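Local coordinates for metallophosphoesterase TT1561-like domain-containing protein (Aquifex aeolicus, PDB 2YVT) that is of unknown function but probably acts as a metal-dependent phosphoesterase of the calcineurin superfamily, at residues P5-E16 with P33-K44. Numbering follows the deposited sequence.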
loop_
_atom_site.group_PDB
_atom_site.type_symbol
_atom_site.label_atom_id
_atom_site.label_comp_id
_atom_site.label_asym_id
_atom_site.label_seq_id
_atom_site.Cartn_x
_atom_site.Cartn_y
_atom_site.Cartn_z
ATOM N N PRO A 5 -22.718 8.863 -1.746
ATOM C CA PRO A 5 -21.727 7.785 -1.797
ATOM C C PRO A 5 -20.316 8.295 -1.515
ATOM O O PRO A 5 -20.014 9.484 -1.710
ATOM C CB PRO A 5 -21.854 7.236 -3.223
ATOM C CG PRO A 5 -22.448 8.341 -4.017
ATOM C CD PRO A 5 -23.240 9.213 -3.079
ATOM N N ARG A 6 -19.482 7.394 -1.012
ATOM C CA ARG A 6 -18.082 7.681 -0.733
ATOM C C ARG A 6 -17.307 6.569 -1.419
ATOM O O ARG A 6 -17.138 5.475 -0.872
ATOM C CB ARG A 6 -17.829 7.689 0.774
ATOM C CG ARG A 6 -18.559 8.804 1.541
ATOM C CD ARG A 6 -18.006 10.186 1.198
ATOM N NE ARG A 6 -18.637 11.259 1.969
ATOM C CZ ARG A 6 -19.657 12.003 1.542
ATOM N NH1 ARG A 6 -20.195 11.797 0.343
ATOM N NH2 ARG A 6 -20.146 12.956 2.325
ATOM N N LYS A 7 -16.868 6.853 -2.638
ATOM C CA LYS A 7 -16.374 5.822 -3.539
ATOM C C LYS A 7 -14.852 5.784 -3.544
ATOM O O LYS A 7 -14.196 6.821 -3.616
ATOM C CB LYS A 7 -16.913 6.041 -4.953
ATOM C CG LYS A 7 -18.434 5.878 -5.077
ATOM C CD LYS A 7 -18.906 6.098 -6.516
ATOM C CE LYS A 7 -20.434 6.203 -6.621
ATOM N NZ LYS A 7 -21.145 4.901 -6.429
ATOM N N VAL A 8 -14.304 4.574 -3.475
ATOM C CA VAL A 8 -12.855 4.377 -3.421
ATOM C C VAL A 8 -12.430 3.457 -4.555
ATOM O O VAL A 8 -12.993 2.372 -4.717
ATOM C CB VAL A 8 -12.415 3.724 -2.070
ATOM C CG1 VAL A 8 -10.897 3.570 -2.007
ATOM C CG2 VAL A 8 -12.924 4.533 -0.875
ATOM N N LEU A 9 -11.464 3.901 -5.356
ATOM C CA LEU A 9 -10.825 3.029 -6.350
ATOM C C LEU A 9 -9.462 2.663 -5.784
ATOM O O LEU A 9 -8.669 3.551 -5.481
ATOM C CB LEU A 9 -10.665 3.748 -7.699
ATOM C CG LEU A 9 -10.250 2.945 -8.953
ATOM C CD1 LEU A 9 -10.337 3.863 -10.175
ATOM C CD2 LEU A 9 -8.865 2.321 -8.890
ATOM N N ALA A 10 -9.187 1.366 -5.650
ATOM C CA ALA A 10 -7.902 0.913 -5.097
ATOM C C ALA A 10 -7.162 -0.004 -6.053
ATOM O O ALA A 10 -7.765 -0.870 -6.687
ATOM C CB ALA A 10 -8.113 0.211 -3.752
ATOM N N ILE A 11 -5.850 0.201 -6.143
ATOM C CA ILE A 11 -4.953 -0.719 -6.845
ATOM C C ILE A 11 -3.791 -1.106 -5.929
ATOM O O ILE A 11 -3.537 -0.451 -4.910
ATOM C CB ILE A 11 -4.400 -0.115 -8.171
ATOM C CG1 ILE A 11 -3.474 1.085 -7.896
ATOM C CG2 ILE A 11 -5.549 0.238 -9.114
ATOM C CD1 ILE A 11 -2.725 1.575 -9.142
ATOM N N LYS A 12 -3.086 -2.173 -6.294
ATOM C CA LYS A 12 -1.879 -2.583 -5.577
ATOM C C LYS A 12 -0.848 -3.116 -6.559
ATOM O O LYS A 12 -1.203 -3.561 -7.657
ATOM C CB LYS A 12 -2.185 -3.597 -4.458
ATOM C CG LYS A 12 -2.699 -4.987 -4.896
ATOM C CD LYS A 12 -1.586 -6.012 -4.983
ATOM C CE LYS A 12 -2.118 -7.384 -5.398
ATOM N NZ LYS A 12 -2.441 -8.243 -4.211
ATOM N N ASN A 13 0.418 -3.066 -6.155
ATOM C CA ASN A 13 1.536 -3.501 -6.999
ATOM C C ASN A 13 1.539 -2.791 -8.351
ATOM O O ASN A 13 1.494 -3.426 -9.413
ATOM C CB ASN A 13 1.558 -5.032 -7.156
ATOM C CG ASN A 13 2.130 -5.739 -5.935
ATOM O OD1 ASN A 13 2.954 -5.181 -5.199
ATOM N ND2 ASN A 13 1.719 -6.989 -5.733
ATOM N N PHE A 14 1.601 -1.462 -8.290
ATOM C CA PHE A 14 1.763 -0.629 -9.486
ATOM C C PHE A 14 2.980 -1.089 -10.296
ATOM O O PHE A 14 2.905 -1.190 -11.527
ATOM C CB PHE A 14 1.866 0.852 -9.095
ATOM C CG PHE A 14 2.198 1.746 -10.239
ATOM C CD1 PHE A 14 1.247 2.016 -11.217
ATOM C CD2 PHE A 14 3.465 2.322 -10.344
ATOM C CE1 PHE A 14 1.562 2.840 -12.294
ATOM C CE2 PHE A 14 3.792 3.143 -11.421
ATOM C CZ PHE A 14 2.839 3.402 -12.396
ATOM N N LYS A 15 4.084 -1.367 -9.597
ATOM C CA LYS A 15 5.290 -1.984 -10.181
ATOM C C LYS A 15 5.711 -1.321 -11.496
ATOM O O LYS A 15 5.988 -1.986 -12.501
ATOM C CB LYS A 15 5.107 -3.502 -10.356
ATOM C CG LYS A 15 5.159 -4.282 -9.048
ATOM C CD LYS A 15 5.000 -5.785 -9.258
ATOM C CE LYS A 15 4.992 -6.528 -7.926
ATOM N NZ LYS A 15 5.156 -8.017 -8.081
ATOM N N GLU A 16 5.743 0.006 -11.473
ATOM C CA GLU A 16 6.231 0.814 -12.599
ATOM C C GLU A 16 5.434 0.630 -13.906
ATOM O O GLU A 16 5.974 0.822 -15.004
ATOM C CB GLU A 16 7.730 0.567 -12.818
ATOM C CG GLU A 16 8.552 0.741 -11.549
ATOM C CD GLU A 16 10.038 0.543 -11.744
ATOM O OE1 GLU A 16 10.532 0.551 -12.907
ATOM O OE2 GLU A 16 10.712 0.368 -10.707
ATOM N N PRO A 33 -14.456 8.009 -8.808
ATOM C CA PRO A 33 -14.181 7.743 -7.392
ATOM C C PRO A 33 -13.912 9.039 -6.643
ATOM O O PRO A 33 -13.431 10.004 -7.238
ATOM C CB PRO A 33 -12.896 6.912 -7.439
ATOM C CG PRO A 33 -12.226 7.318 -8.722
ATOM C CD PRO A 33 -13.377 7.507 -9.678
ATOM N N ASP A 34 -14.217 9.053 -5.351
ATOM C CA ASP A 34 -13.894 10.181 -4.491
ATOM C C ASP A 34 -12.443 10.140 -4.039
ATOM O O ASP A 34 -11.817 11.185 -3.862
ATOM C CB ASP A 34 -14.840 10.211 -3.299
ATOM C CG ASP A 34 -16.264 10.448 -3.723
ATOM O OD1 ASP A 34 -16.563 11.568 -4.199
ATOM O OD2 ASP A 34 -17.069 9.504 -3.629
ATOM N N ILE A 35 -11.924 8.929 -3.844
ATOM C CA ILE A 35 -10.501 8.749 -3.544
ATOM C C ILE A 35 -9.891 7.612 -4.348
ATOM O O ILE A 35 -10.573 6.648 -4.692
ATOM C CB ILE A 35 -10.194 8.559 -2.036
ATOM C CG1 ILE A 35 -10.910 7.343 -1.453
ATOM C CG2 ILE A 35 -10.500 9.831 -1.239
ATOM C CD1 ILE A 35 -10.392 6.962 -0.050
ATOM N N LEU A 36 -8.613 7.783 -4.675
ATOM C CA LEU A 36 -7.795 6.752 -5.284
ATOM C C LEU A 36 -6.803 6.273 -4.237
ATOM O O LEU A 36 -6.135 7.086 -3.587
ATOM C CB LEU A 36 -7.047 7.319 -6.499
ATOM C CG LEU A 36 -5.969 6.446 -7.147
ATOM C CD1 LEU A 36 -6.558 5.167 -7.754
ATOM C CD2 LEU A 36 -5.240 7.254 -8.203
ATOM N N VAL A 37 -6.724 4.960 -4.055
ATOM C CA VAL A 37 -5.742 4.373 -3.148
ATOM C C VAL A 37 -4.750 3.568 -3.968
ATOM O O VAL A 37 -5.141 2.671 -4.717
ATOM C CB VAL A 37 -6.413 3.469 -2.078
ATOM C CG1 VAL A 37 -5.366 2.682 -1.292
ATOM C CG2 VAL A 37 -7.250 4.313 -1.129
ATOM N N VAL A 38 -3.468 3.901 -3.841
ATOM C CA VAL A 38 -2.411 3.131 -4.508
ATOM C C VAL A 38 -1.573 2.472 -3.427
ATOM O O VAL A 38 -0.879 3.157 -2.670
ATOM C CB VAL A 38 -1.495 4.004 -5.402
ATOM C CG1 VAL A 38 -0.494 3.129 -6.130
ATOM C CG2 VAL A 38 -2.326 4.806 -6.420
ATOM N N VAL A 39 -1.672 1.144 -3.335
ATOM C CA VAL A 39 -0.826 0.381 -2.424
ATOM C C VAL A 39 0.390 -0.084 -3.218
ATOM O O VAL A 39 0.271 -0.429 -4.401
ATOM C CB VAL A 39 -1.569 -0.851 -1.836
ATOM C CG1 VAL A 39 -0.701 -1.553 -0.777
ATOM C CG2 VAL A 39 -2.915 -0.441 -1.239
ATOM N N GLY A 40 1.560 -0.076 -2.583
ATOM C CA GLY A 40 2.762 -0.569 -3.234
ATOM C C GLY A 40 2.649 -2.052 -3.587
ATOM O O GLY A 40 1.657 -2.703 -3.259
ATOM N N ASN A 41 3.660 -2.608 -4.247
ATOM C CA ASN A 41 4.878 -1.917 -4.620
ATOM C C ASN A 41 4.719 -0.917 -5.744
ATOM O O ASN A 41 4.091 -1.211 -6.768
ATOM C CB ASN A 41 5.906 -2.959 -5.037
ATOM C CG ASN A 41 6.177 -3.939 -3.929
ATOM O OD1 ASN A 41 5.837 -5.148 -4.005
ATOM N ND2 ASN A 41 6.728 -3.423 -2.859
ATOM N N ILE A 42 5.300 0.262 -5.541
ATOM C CA ILE A 42 5.400 1.265 -6.600
ATOM C C ILE A 42 6.554 0.900 -7.532
ATOM O O ILE A 42 6.393 0.873 -8.754
ATOM C CB ILE A 42 5.592 2.684 -6.032
ATOM C CG1 ILE A 42 4.363 3.080 -5.208
ATOM C CG2 ILE A 42 5.836 3.687 -7.168
ATOM C CD1 ILE A 42 4.619 4.119 -4.155
ATOM N N LEU A 43 7.703 0.607 -6.932
ATOM C CA LEU A 43 8.918 0.232 -7.665
ATOM C C LEU A 43 9.095 -1.271 -7.811
ATOM O O LEU A 43 8.526 -2.058 -7.053
ATOM C CB LEU A 43 10.146 0.761 -6.925
ATOM C CG LEU A 43 10.227 2.269 -6.709
ATOM C CD1 LEU A 43 11.491 2.607 -5.934
ATOM C CD2 LEU A 43 10.177 3.018 -8.045
ATOM N N LYS A 44 9.900 -1.655 -8.798
ATOM C CA LYS A 44 10.417 -3.013 -8.871
ATOM C C LYS A 44 11.603 -3.134 -7.906
ATOM O O LYS A 44 11.543 -3.900 -6.944
ATOM C CB LYS A 44 10.829 -3.358 -10.296
ATOM C CG LYS A 44 9.699 -3.327 -11.308
ATOM C CD LYS A 44 10.070 -4.219 -12.489
ATOM C CE LYS A 44 9.967 -3.495 -13.798
ATOM N NZ LYS A 44 10.524 -4.359 -14.882
HETATM O O HOH W 1 1.930 1.011 -5.909
#
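E16 and D34 both turn CG anti to their own carbonyl carbon (chi1 -52° and -64°), which brings D34 OD2 to K7 N where the parallel strands begin, and E16 OE2 to K44 N in the loops beyond their C-terminal ends. Strands 7-12 and 35-39 are joined by helix 21-31 in a beta-alpha-beta crossover of the calcineurin-like fold. D34 OD2 takes K7 N at 2.8 Å on its anti lone pair. K7 O accepts twice, from I35 N and D34 N. The ladder then runs from L9 N to I35 O through to V39 N on I11 O. V8 CG2 lies beside I35 CG1 at 3.5 Å on one face. L9 CD2 meets L36 CD1 at 3.8 Å on the other, where helix 21-31 covers L9. Past the strands, N13 OD1 accepts N41 N, the nitrogen of the cis peptide between G40 and N41, at 2.8 Å. K15 N bonds N41 O. The extended E16 chain also bonds Y73 through OE2. With an alanine here the carboxylate is gone, and K44 N and the Y73 hydroxyl would probably lose their shared acceptor. K44 N reaches E16 OE2 at 2.9 Å, nearly straight (174°) but from above the carboxylate plane.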